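Local coordinates for protein NfrA2 (Bacillus megaterium, PDB 5HEI) that probably reduces FMN, and other acceptors such as nitro compounds, with NADPH, as an FMN-binding nitroreductase of the flavin oxidoreductase frp family, at residues A[7-12]-A[121-126]; A[33-38]-A[115-120]. All blocks are in the same frame, centred on the assembly; numbering follows the deposited sequence.

Contact 1 (A[7-12]-A[121-126]); sequences TIQDHR and TVAAES. With FMN (flavin mononucleotide), chain I.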
ATOM      1  N   THR A   7       4.426  16.997   6.055  1.00 61.60           N
ATOM      2  CA  THR A   7       4.499  15.773   6.868  1.00 59.86           C
ATOM      3  C   THR A   7       5.084  14.650   6.007  1.00 61.18           C
ATOM      4  O   THR A   7       5.935  13.894   6.486  1.00 60.92           O
ATOM      5  CB  THR A   7       3.124  15.416   7.475  1.00 66.83           C
ATOM      6  OG1 THR A   7       2.682  16.504   8.291  1.00 68.54           O
ATOM      7  CG2 THR A   7       3.157  14.136   8.316  1.00 62.37           C
ATOM      8  N   ILE A   8       4.644  14.562   4.733  1.00 56.18           N
ATOM      9  CA  ILE A   8       5.118  13.555   3.769  1.00 54.67           C
ATOM     10  C   ILE A   8       6.525  13.895   3.241  1.00 59.23           C
ATOM     11  O   ILE A   8       7.381  13.017   3.250  1.00 58.25           O
ATOM     12  CB  ILE A   8       4.118  13.225   2.605  1.00 56.68           C
ATOM     13  CG1 ILE A   8       2.634  13.240   3.030  1.00 56.25           C
ATOM     14  CG2 ILE A   8       4.478  11.910   1.932  1.00 56.63           C
ATOM     15  CD1 ILE A   8       1.708  13.809   1.949  1.00 61.17           C
ATOM     16  N   GLN A   9       6.757  15.154   2.800  1.00 57.34           N
ATOM     17  CA  GLN A   9       8.040  15.623   2.252  1.00 58.42           C
ATOM     18  C   GLN A   9       9.227  15.480   3.218  1.00 63.78           C
ATOM     19  O   GLN A   9      10.326  15.132   2.781  1.00 63.31           O
ATOM     20  CB  GLN A   9       7.929  17.076   1.756  1.00 61.20           C
ATOM     21  CG  GLN A   9       8.172  17.238   0.259  1.00 73.98           C
ATOM     22  CD  GLN A   9       6.903  17.244  -0.556  1.00 92.22           C
ATOM     23  OE1 GLN A   9       6.041  16.369  -0.429  1.00 87.60           O
ATOM     24  NE2 GLN A   9       6.784  18.212  -1.452  1.00 84.15           N
ATOM     25  N   ASP A  10       9.001  15.746   4.523  1.00 61.69           N
ATOM     26  CA  ASP A  10      10.029  15.680   5.566  1.00 62.64           C
ATOM     27  C   ASP A  10      10.116  14.296   6.251  1.00 65.98           C
ATOM     28  O   ASP A  10      10.574  14.207   7.394  1.00 66.78           O
ATOM     29  CB  ASP A  10       9.821  16.820   6.590  1.00 65.59           C
ATOM     30  CG  ASP A  10      11.102  17.437   7.115  1.00 75.75           C
ATOM     31  OD1 ASP A  10      11.788  18.131   6.335  1.00 77.53           O
ATOM     32  OD2 ASP A  10      11.435  17.197   8.294  1.00 80.50           O
ATOM     33  N   HIS A  11       9.709  13.223   5.542  1.00 60.91           N
ATOM     34  CA  HIS A  11       9.736  11.865   6.079  1.00 59.78           C
ATOM     35  C   HIS A  11      11.134  11.305   6.330  1.00 65.68           C
ATOM     36  O   HIS A  11      12.012  11.356   5.463  1.00 65.97           O
ATOM     37  CB  HIS A  11       8.886  10.887   5.247  1.00 58.38           C
ATOM     38  CG  HIS A  11       9.017   9.461   5.699  1.00 60.43           C
ATOM     39  ND1 HIS A  11       8.411   9.008   6.862  1.00 61.59           N
ATOM     40  CD2 HIS A  11       9.733   8.448   5.161  1.00 61.61           C
ATOM     41  CE1 HIS A  11       8.762   7.738   6.979  1.00 60.30           C
ATOM     42  NE2 HIS A  11       9.554   7.355   5.977  1.00 60.62           N
ATOM     43  N   ARG A  12      11.314  10.813   7.555  1.00 63.09           N
ATOM     44  CA  ARG A  12      12.515  10.157   8.045  1.00 64.00           C
ATOM     45  C   ARG A  12      12.066   9.060   9.012  1.00 67.88           C
ATOM     46  O   ARG A  12      11.300   9.328   9.942  1.00 68.25           O
ATOM     47  CB  ARG A  12      13.540  11.157   8.665  1.00 66.07           C
ATOM     48  CG  ARG A  12      13.035  12.076   9.794  1.00 73.64           C
ATOM     49  CD  ARG A  12      13.124  13.564   9.471  1.00 80.61           C
ATOM     50  NE  ARG A  12      14.501  14.063   9.432  1.00 91.64           N
ATOM     51  CZ  ARG A  12      14.857  15.324   9.669  1.00106.52           C
ATOM     52  NH1 ARG A  12      13.942  16.233   9.990  1.00 95.86           N
ATOM     53  NH2 ARG A  12      16.133  15.684   9.603  1.00 91.50           N
ATOM     54  N   THR A 121       1.174   6.136   9.180  1.00 60.58           N
ATOM     55  CA  THR A 121       2.472   6.823   9.191  1.00 60.53           C
ATOM     56  C   THR A 121       2.282   8.351   9.208  1.00 64.92           C
ATOM     57  O   THR A 121       2.770   8.998  10.133  1.00 65.48           O
ATOM     58  CB  THR A 121       3.378   6.293   8.055  1.00 66.51           C
ATOM     59  OG1 THR A 121       4.002   5.088   8.495  1.00 67.33           O
ATOM     60  CG2 THR A 121       4.459   7.289   7.617  1.00 64.62           C
ATOM     61  N   VAL A 122       1.559   8.917   8.211  1.00 60.94           N
ATOM     62  CA  VAL A 122       1.315  10.366   8.122  1.00 61.50           C
ATOM     63  C   VAL A 122       0.583  10.944   9.340  1.00 66.46           C
ATOM     64  O   VAL A 122       0.864  12.076   9.725  1.00 67.14           O
ATOM     65  CB  VAL A 122       0.749  10.873   6.764  1.00 64.98           C
ATOM     66  CG1 VAL A 122       1.752  10.676   5.633  1.00 64.34           C
ATOM     67  CG2 VAL A 122      -0.589  10.226   6.425  1.00 64.12           C
ATOM     68  N   ALA A 123      -0.317  10.152   9.966  1.00 62.80           N
ATOM     69  CA  ALA A 123      -1.056  10.547  11.169  1.00 63.41           C
ATOM     70  C   ALA A 123      -0.132  10.558  12.379  1.00 68.46           C
ATOM     71  O   ALA A 123      -0.081  11.564  13.087  1.00 70.18           O
ATOM     72  CB  ALA A 123      -2.219   9.602  11.414  1.00 63.62           C
ATOM     73  N   ALA A 124       0.618   9.454  12.598  1.00 64.28           N
ATOM     74  CA  ALA A 124       1.562   9.298  13.707  1.00 64.99           C
ATOM     75  C   ALA A 124       2.693  10.327  13.668  1.00 69.64           C
ATOM     76  O   ALA A 124       2.989  10.928  14.700  1.00 70.76           O
ATOM     77  CB  ALA A 124       2.131   7.890  13.719  1.00 64.97           C
ATOM     78  N   GLU A 125       3.318  10.539  12.491  1.00 65.54           N
ATOM     79  CA  GLU A 125       4.413  11.503  12.336  1.00 66.38           C
ATOM     80  C   GLU A 125       3.980  12.975  12.449  1.00 71.31           C
ATOM     81  O   GLU A 125       4.792  13.810  12.864  1.00 72.74           O
ATOM     82  CB  GLU A 125       5.289  11.207  11.104  1.00 67.00           C
ATOM     83  CG  GLU A 125       6.251  10.052  11.337  1.00 77.64           C
ATOM     84  CD  GLU A 125       7.225   9.729  10.219  1.00 97.81           C
ATOM     85  OE1 GLU A 125       6.766   9.362   9.114  1.00 85.30           O
ATOM     86  OE2 GLU A 125       8.452   9.778  10.471  1.00 92.58           O
ATOM     87  N   SER A 126       2.701  13.290  12.143  1.00 67.00           N
ATOM     88  CA  SER A 126       2.176  14.649  12.305  1.00 68.21           C
ATOM     89  C   SER A 126       1.917  14.958  13.787  1.00 74.07           C
ATOM     90  O   SER A 126       1.929  16.129  14.174  1.00 75.25           O
ATOM     91  CB  SER A 126       0.912  14.858  11.481  1.00 70.58           C
ATOM     92  OG  SER A 126      -0.149  14.038  11.941  1.00 78.10           O
TER
HETATM   93  N1  FMN I 301      13.201  -0.880   8.057  1.00 68.41           N
HETATM   94  C2  FMN I 301      13.764  -1.743   8.967  1.00 68.14           C
HETATM   95  O2  FMN I 301      14.592  -1.354   9.793  1.00 67.97           O
HETATM   96  N3  FMN I 301      13.392  -3.087   8.978  1.00 69.02           N
HETATM   97  C4  FMN I 301      12.463  -3.680   8.136  1.00 68.35           C
HETATM   98  O4  FMN I 301      12.240  -4.891   8.215  1.00 68.94           O
HETATM   99  C4A FMN I 301      11.836  -2.746   7.188  1.00 66.84           C
HETATM  100  N5  FMN I 301      10.857  -3.188   6.441  1.00 64.73           N
HETATM  101  C5A FMN I 301      10.171  -2.268   5.652  1.00 63.07           C
HETATM  102  C6  FMN I 301       9.027  -2.695   4.967  1.00 61.19           C
HETATM  103  C7  FMN I 301       8.240  -1.808   4.242  1.00 60.28           C
HETATM  104  C7M FMN I 301       6.987  -2.316   3.570  1.00 58.60           C
HETATM  105  C8  FMN I 301       8.621  -0.448   4.169  1.00 61.04           C
HETATM  106  C8M FMN I 301       7.813   0.558   3.390  1.00 59.60           C
HETATM  107  C9  FMN I 301       9.766  -0.027   4.835  1.00 62.76           C
HETATM  108  C9A FMN I 301      10.540  -0.909   5.591  1.00 64.09           C
HETATM  109  N10 FMN I 301      11.636  -0.478   6.387  1.00 66.43           N
HETATM  110  C10 FMN I 301      12.283  -1.353   7.218  1.00 67.51           C
HETATM  111  C1' FMN I 301      12.098   0.923   6.323  1.00 68.28           C
HETATM  112  C2' FMN I 301      12.993   1.226   5.124  1.00 70.77           C
HETATM  113  O2' FMN I 301      14.321   0.741   5.320  1.00 72.20           O
HETATM  114  C3' FMN I 301      13.011   2.733   4.866  1.00 73.13           C
HETATM  115  O3' FMN I 301      11.671   3.197   4.723  1.00 73.36           O
HETATM  116  C4' FMN I 301      13.833   3.178   3.654  1.00 74.19           C
HETATM  117  O4' FMN I 301      15.223   2.980   3.917  1.00 75.15           O
HETATM  118  C5' FMN I 301      13.561   4.607   3.228  1.00 75.58           C
HETATM  119  O5' FMN I 301      14.119   5.497   4.221  1.00 77.80           O
HETATM  120  P   FMN I 301      13.299   6.587   5.081  1.00 78.43           P
HETATM  121  O1P FMN I 301      13.245   7.900   4.369  1.00 79.53           O
HETATM  122  O2P FMN I 301      14.049   6.697   6.412  1.00 80.33           O
HETATM  123  O3P FMN I 301      11.915   5.992   5.364  1.00 76.35           O
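The phosphate end of the FMN pocket is formed in part by His11, whose imidazole lies between the carboxylate of Glu125 and the flavin phosphate and bonds to both. Its ND1 donates to Glu125 OE1 at 2.8 Å with an N-H...O angle of 142°, a somewhat bent bond. The carboxylate oxygen lies in the ring plane and receives the hydrogen on its syn lone pair, yet the carboxylate itself stands nearly perpendicular to the ring, the two planes being 84° apart. With CG anti to the backbone N (chi1 174°), the ring is carried out toward helix 104-126, and at its other nitrogen NE2 makes a weak bond to FMN O3P, also at 2.8 Å. Held between two anionic groups, the imidazole is likely to favour its protonated form. An asparagine in place of His11 would probably be unable to serve both partners, leaving either the phosphate oxygen or the Glu125 carboxylate without its donor. Within this nitroreductase fold, His11 is a first-shell residue of the FMN site, and Glu125, on the long helix 104-126, is a second-shell carboxylate that holds the ring's orientation. Arg174 and Ser13 bond to the same FMN nearby. Away from the ring the contact is made by packing rather than by hydrogen bonds. Thr7 lays CG2 over helix 104-126, 3.4 Å from Val122 O and 3.9 Å from Ser126 CB, while its OG1 turns back to Glu3 O within its own helix. One residue on, Ile8 CG1 meets Val122 CG1 at 3.8 Å, the two side chains passing at a slant. On the solvent-facing flank, Arg12 NH1 forms a salt bridge with Asp10 OD2 at 3.2 Å.

Contact 2 (A[33-38]-A[115-120]); sequences SAQSAA and ISLEAA. With FMN (flavin mononucleotide), chain J.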
ATOM      1  N   SER A  33      -7.434   7.238  11.401  1.00 62.87           N
ATOM      2  CA  SER A  33      -6.857   7.787  10.171  1.00 61.78           C
ATOM      3  C   SER A  33      -6.630   6.663   9.151  1.00 63.35           C
ATOM      4  O   SER A  33      -6.954   6.838   7.978  1.00 62.81           O
ATOM      5  CB  SER A  33      -5.545   8.512  10.458  1.00 65.48           C
ATOM      6  OG  SER A  33      -5.708   9.550  11.410  1.00 75.18           O
ATOM      7  N   ALA A  34      -6.108   5.501   9.609  1.00 57.90           N
ATOM      8  CA  ALA A  34      -5.862   4.328   8.771  1.00 56.20           C
ATOM      9  C   ALA A  34      -7.179   3.793   8.177  1.00 59.55           C
ATOM     10  O   ALA A  34      -7.223   3.458   6.987  1.00 59.46           O
ATOM     11  CB  ALA A  34      -5.157   3.247   9.576  1.00 56.77           C
ATOM     12  N   GLN A  35      -8.261   3.764   8.993  1.00 54.97           N
ATOM     13  CA  GLN A  35      -9.598   3.331   8.576  1.00 54.13           C
ATOM     14  C   GLN A  35     -10.205   4.323   7.585  1.00 57.16           C
ATOM     15  O   GLN A  35     -10.924   3.911   6.682  1.00 56.88           O
ATOM     16  CB  GLN A  35     -10.528   3.167   9.786  1.00 56.23           C
ATOM     17  CG  GLN A  35     -10.348   1.853  10.527  1.00 60.11           C
ATOM     18  CD  GLN A  35     -11.459   1.633  11.516  1.00 72.81           C
ATOM     19  OE1 GLN A  35     -11.464   2.178  12.621  1.00 66.31           O
ATOM     20  NE2 GLN A  35     -12.435   0.833  11.133  1.00 66.74           N
ATOM     21  N   SER A  36      -9.891   5.621   7.742  1.00 53.44           N
ATOM     22  CA  SER A  36     -10.370   6.710   6.889  1.00 53.43           C
ATOM     23  C   SER A  36      -9.866   6.639   5.441  1.00 56.32           C
ATOM     24  O   SER A  36     -10.470   7.246   4.559  1.00 56.23           O
ATOM     25  CB  SER A  36     -10.032   8.061   7.510  1.00 57.22           C
ATOM     26  OG  SER A  36     -10.774   8.273   8.700  1.00 65.73           O
ATOM     27  N   ALA A  37      -8.776   5.895   5.199  1.00 52.55           N
ATOM     28  CA  ALA A  37      -8.173   5.706   3.878  1.00 51.94           C
ATOM     29  C   ALA A  37      -9.045   4.842   2.950  1.00 56.53           C
ATOM     30  O   ALA A  37      -9.910   4.096   3.420  1.00 55.96           O
ATOM     31  CB  ALA A  37      -6.789   5.096   4.027  1.00 51.63           C
ATOM     32  N   ALA A  38      -8.807   4.953   1.630  1.00 53.96           N
ATOM     33  CA  ALA A  38      -9.521   4.211   0.592  1.00 54.65           C
ATOM     34  C   ALA A  38      -9.213   2.707   0.638  1.00 59.55           C
ATOM     35  O   ALA A  38      -8.095   2.317   0.998  1.00 59.40           O
ATOM     36  CB  ALA A  38      -9.168   4.774  -0.776  1.00 55.65           C
ATOM     37  N   ILE A 115      -1.686   1.057   1.870  1.00 56.60           N
ATOM     38  CA  ILE A 115      -2.493   2.279   1.952  1.00 56.70           C
ATOM     39  C   ILE A 115      -2.736   2.629   3.436  1.00 61.29           C
ATOM     40  O   ILE A 115      -2.489   3.767   3.848  1.00 61.26           O
ATOM     41  CB  ILE A 115      -3.813   2.109   1.135  1.00 60.07           C
ATOM     42  CG1 ILE A 115      -3.533   2.130  -0.388  1.00 60.37           C
ATOM     43  CG2 ILE A 115      -4.873   3.158   1.510  1.00 61.44           C
ATOM     44  CD1 ILE A 115      -4.512   1.357  -1.247  1.00 63.73           C
ATOM     45  N   SER A 116      -3.176   1.630   4.232  1.00 57.97           N
ATOM     46  CA  SER A 116      -3.467   1.747   5.665  1.00 58.18           C
ATOM     47  C   SER A 116      -2.233   2.114   6.496  1.00 61.72           C
ATOM     48  O   SER A 116      -2.349   2.901   7.440  1.00 61.67           O
ATOM     49  CB  SER A 116      -4.092   0.456   6.181  1.00 62.06           C
ATOM     50  OG  SER A 116      -4.614   0.619   7.487  1.00 73.31           O
ATOM     51  N   LEU A 117      -1.062   1.546   6.135  1.00 57.57           N
ATOM     52  CA  LEU A 117       0.219   1.782   6.798  1.00 57.66           C
ATOM     53  C   LEU A 117       0.667   3.231   6.598  1.00 63.63           C
ATOM     54  O   LEU A 117       1.033   3.892   7.569  1.00 63.98           O
ATOM     55  CB  LEU A 117       1.268   0.805   6.261  1.00 57.27           C
ATOM     56  CG  LEU A 117       2.532   0.623   7.080  1.00 62.62           C
ATOM     57  CD1 LEU A 117       2.897  -0.842   7.185  1.00 62.99           C
ATOM     58  CD2 LEU A 117       3.686   1.388   6.467  1.00 65.42           C
ATOM     59  N   GLU A 118       0.615   3.725   5.344  1.00 61.07           N
ATOM     60  CA  GLU A 118       0.989   5.098   4.990  1.00 61.56           C
ATOM     61  C   GLU A 118       0.103   6.127   5.698  1.00 65.23           C
ATOM     62  O   GLU A 118       0.623   7.138   6.167  1.00 65.23           O
ATOM     63  CB  GLU A 118       0.989   5.291   3.458  1.00 62.92           C
ATOM     64  CG  GLU A 118       1.422   6.670   2.967  1.00 73.40           C
ATOM     65  CD  GLU A 118       2.808   7.170   3.332  1.00 90.53           C
ATOM     66  OE1 GLU A 118       3.689   6.344   3.667  1.00 82.27           O
ATOM     67  OE2 GLU A 118       3.018   8.401   3.250  1.00 84.34           O
ATOM     68  N   ALA A 119      -1.220   5.854   5.799  1.00 61.17           N
ATOM     69  CA  ALA A 119      -2.179   6.720   6.494  1.00 61.22           C
ATOM     70  C   ALA A 119      -1.836   6.740   7.982  1.00 65.16           C
ATOM     71  O   ALA A 119      -1.833   7.809   8.593  1.00 65.20           O
ATOM     72  CB  ALA A 119      -3.599   6.214   6.286  1.00 61.80           C
ATOM     73  N   ALA A 120      -1.484   5.563   8.543  1.00 61.63           N
ATOM     74  CA  ALA A 120      -1.071   5.421   9.937  1.00 62.16           C
ATOM     75  C   ALA A 120       0.253   6.160  10.180  1.00 65.21           C
ATOM     76  O   ALA A 120       0.410   6.772  11.233  1.00 65.31           O
ATOM     77  CB  ALA A 120      -0.932   3.953  10.291  1.00 62.71           C
TER
HETATM   78  N1  FMN J 301     -13.335   2.784  -7.216  1.00 74.04           N
HETATM   79  C2  FMN J 301     -13.810   2.694  -8.494  1.00 74.16           C
HETATM   80  O2  FMN J 301     -14.702   3.446  -8.900  1.00 75.11           O
HETATM   81  N3  FMN J 301     -13.258   1.767  -9.376  1.00 73.41           N
HETATM   82  C4  FMN J 301     -12.221   0.894  -9.092  1.00 72.10           C
HETATM   83  O4  FMN J 301     -11.828   0.109  -9.954  1.00 72.53           O
HETATM   84  C4A FMN J 301     -11.689   1.025  -7.733  1.00 71.36           C
HETATM   85  N5  FMN J 301     -10.614   0.345  -7.419  1.00 70.85           N
HETATM   86  C5A FMN J 301     -10.006   0.612  -6.193  1.00 71.05           C
HETATM   87  C6  FMN J 301      -8.778   0.003  -5.905  1.00 70.50           C
HETATM   88  C7  FMN J 301      -8.071   0.303  -4.745  1.00 69.74           C
HETATM   89  C7M FMN J 301      -6.711  -0.312  -4.530  1.00 68.99           C
HETATM   90  C8  FMN J 301      -8.620   1.218  -3.820  1.00 70.34           C
HETATM   91  C8M FMN J 301      -7.903   1.579  -2.545  1.00 69.74           C
HETATM   92  C9  FMN J 301      -9.846   1.812  -4.099  1.00 71.41           C
HETATM   93  C9A FMN J 301     -10.542   1.538  -5.276  1.00 71.79           C
HETATM   94  N10 FMN J 301     -11.734   2.216  -5.636  1.00 72.87           N
HETATM   95  C10 FMN J 301     -12.320   2.007  -6.855  1.00 72.85           C
HETATM   96  C1' FMN J 301     -12.343   3.185  -4.700  1.00 74.59           C
HETATM   97  C2' FMN J 301     -13.206   2.528  -3.627  1.00 76.03           C
HETATM   98  O2' FMN J 301     -14.471   2.124  -4.151  1.00 76.78           O
HETATM   99  C3' FMN J 301     -13.394   3.488  -2.450  1.00 77.68           C
HETATM  100  O3' FMN J 301     -12.116   3.902  -1.974  1.00 78.08           O
HETATM  101  C4' FMN J 301     -14.211   2.909  -1.295  1.00 77.97           C
HETATM  102  O4' FMN J 301     -15.576   2.787  -1.698  1.00 78.23           O
HETATM  103  C5' FMN J 301     -14.093   3.700  -0.008  1.00 78.31           C
HETATM  104  O5' FMN J 301     -14.800   4.947  -0.185  1.00 78.94           O
HETATM  105  P   FMN J 301     -14.158   6.420  -0.038  1.00 78.89           P
HETATM  106  O1P FMN J 301     -14.241   6.898   1.375  1.00 79.70           O
HETATM  107  O2P FMN J 301     -14.967   7.304  -0.993  1.00 79.42           O
HETATM  108  O3P FMN J 301     -12.714   6.337  -0.567  1.00 78.26           O
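Ser33 OG lies within hydrogen-bonding reach of two acceptors, Thr29 O one turn back in its own helix and Gln9 OE1 of the second subunit, its single proton serving one at a time, while its backbone O lies 3.8 Å from the methyl of Ala119. Across the two segments themselves no hydrogen bond forms, and small side chains do the work, an example of alanine and serine letting helices come close: the nearest CA atoms, those of Ala34 and Ser116, are 4.7 Å apart. Ala34 CB rests against Ser116 OG at 3.4 Å; that hydroxyl, anti to the backbone N (chi1 -169°), lies along its own helix beside the methyl. A turn further on, Ala119 CB faces Ala34 CA and also the methyl of Ala37. Where helix 24-36 gives way to loop, Ile115 makes contact through two branches. Its CG2 packs on Ala37 CB at 3.7 Å, and its CD1 reaches the C8M methyl of the second FMN at 3.6 Å. Ala38 CB approaches the ribityl O3' of the same cofactor at 3.3 Å, so both segments line this pocket, which Arg174, Gln67 and Arg15 of the second subunit complete. Helix 104-126 is thus wedged between helix 24-36 on this flank and the sheet on another, where Ser116 and Ala120 lean on Phe79 of strand 75-82 and Leu117 on Leu160 of strand 154-163.

Overall arrangement
Both contacts are built on helix 104-126, contact 2 on its middle turns and contact 1 further along, toward its C-terminal part, with centres 13 Å apart. Helices 3-9 and 24-36 follow each other in the chain and pack against it in turn, so that 33-38 with 115-120 closes a shorter loop within the one closed by 7-12 with 121-126. The two contacts meet where Ala123 CB touches Ser33 OG at 3.5 Å. Each also reaches the second subunit and a different FMN: contact 1 the phosphate of one, contact 2 the ribityl chain and dimethylbenzene end of the other. One helix therefore links two cofactor sites, each built from both subunits of the dimer.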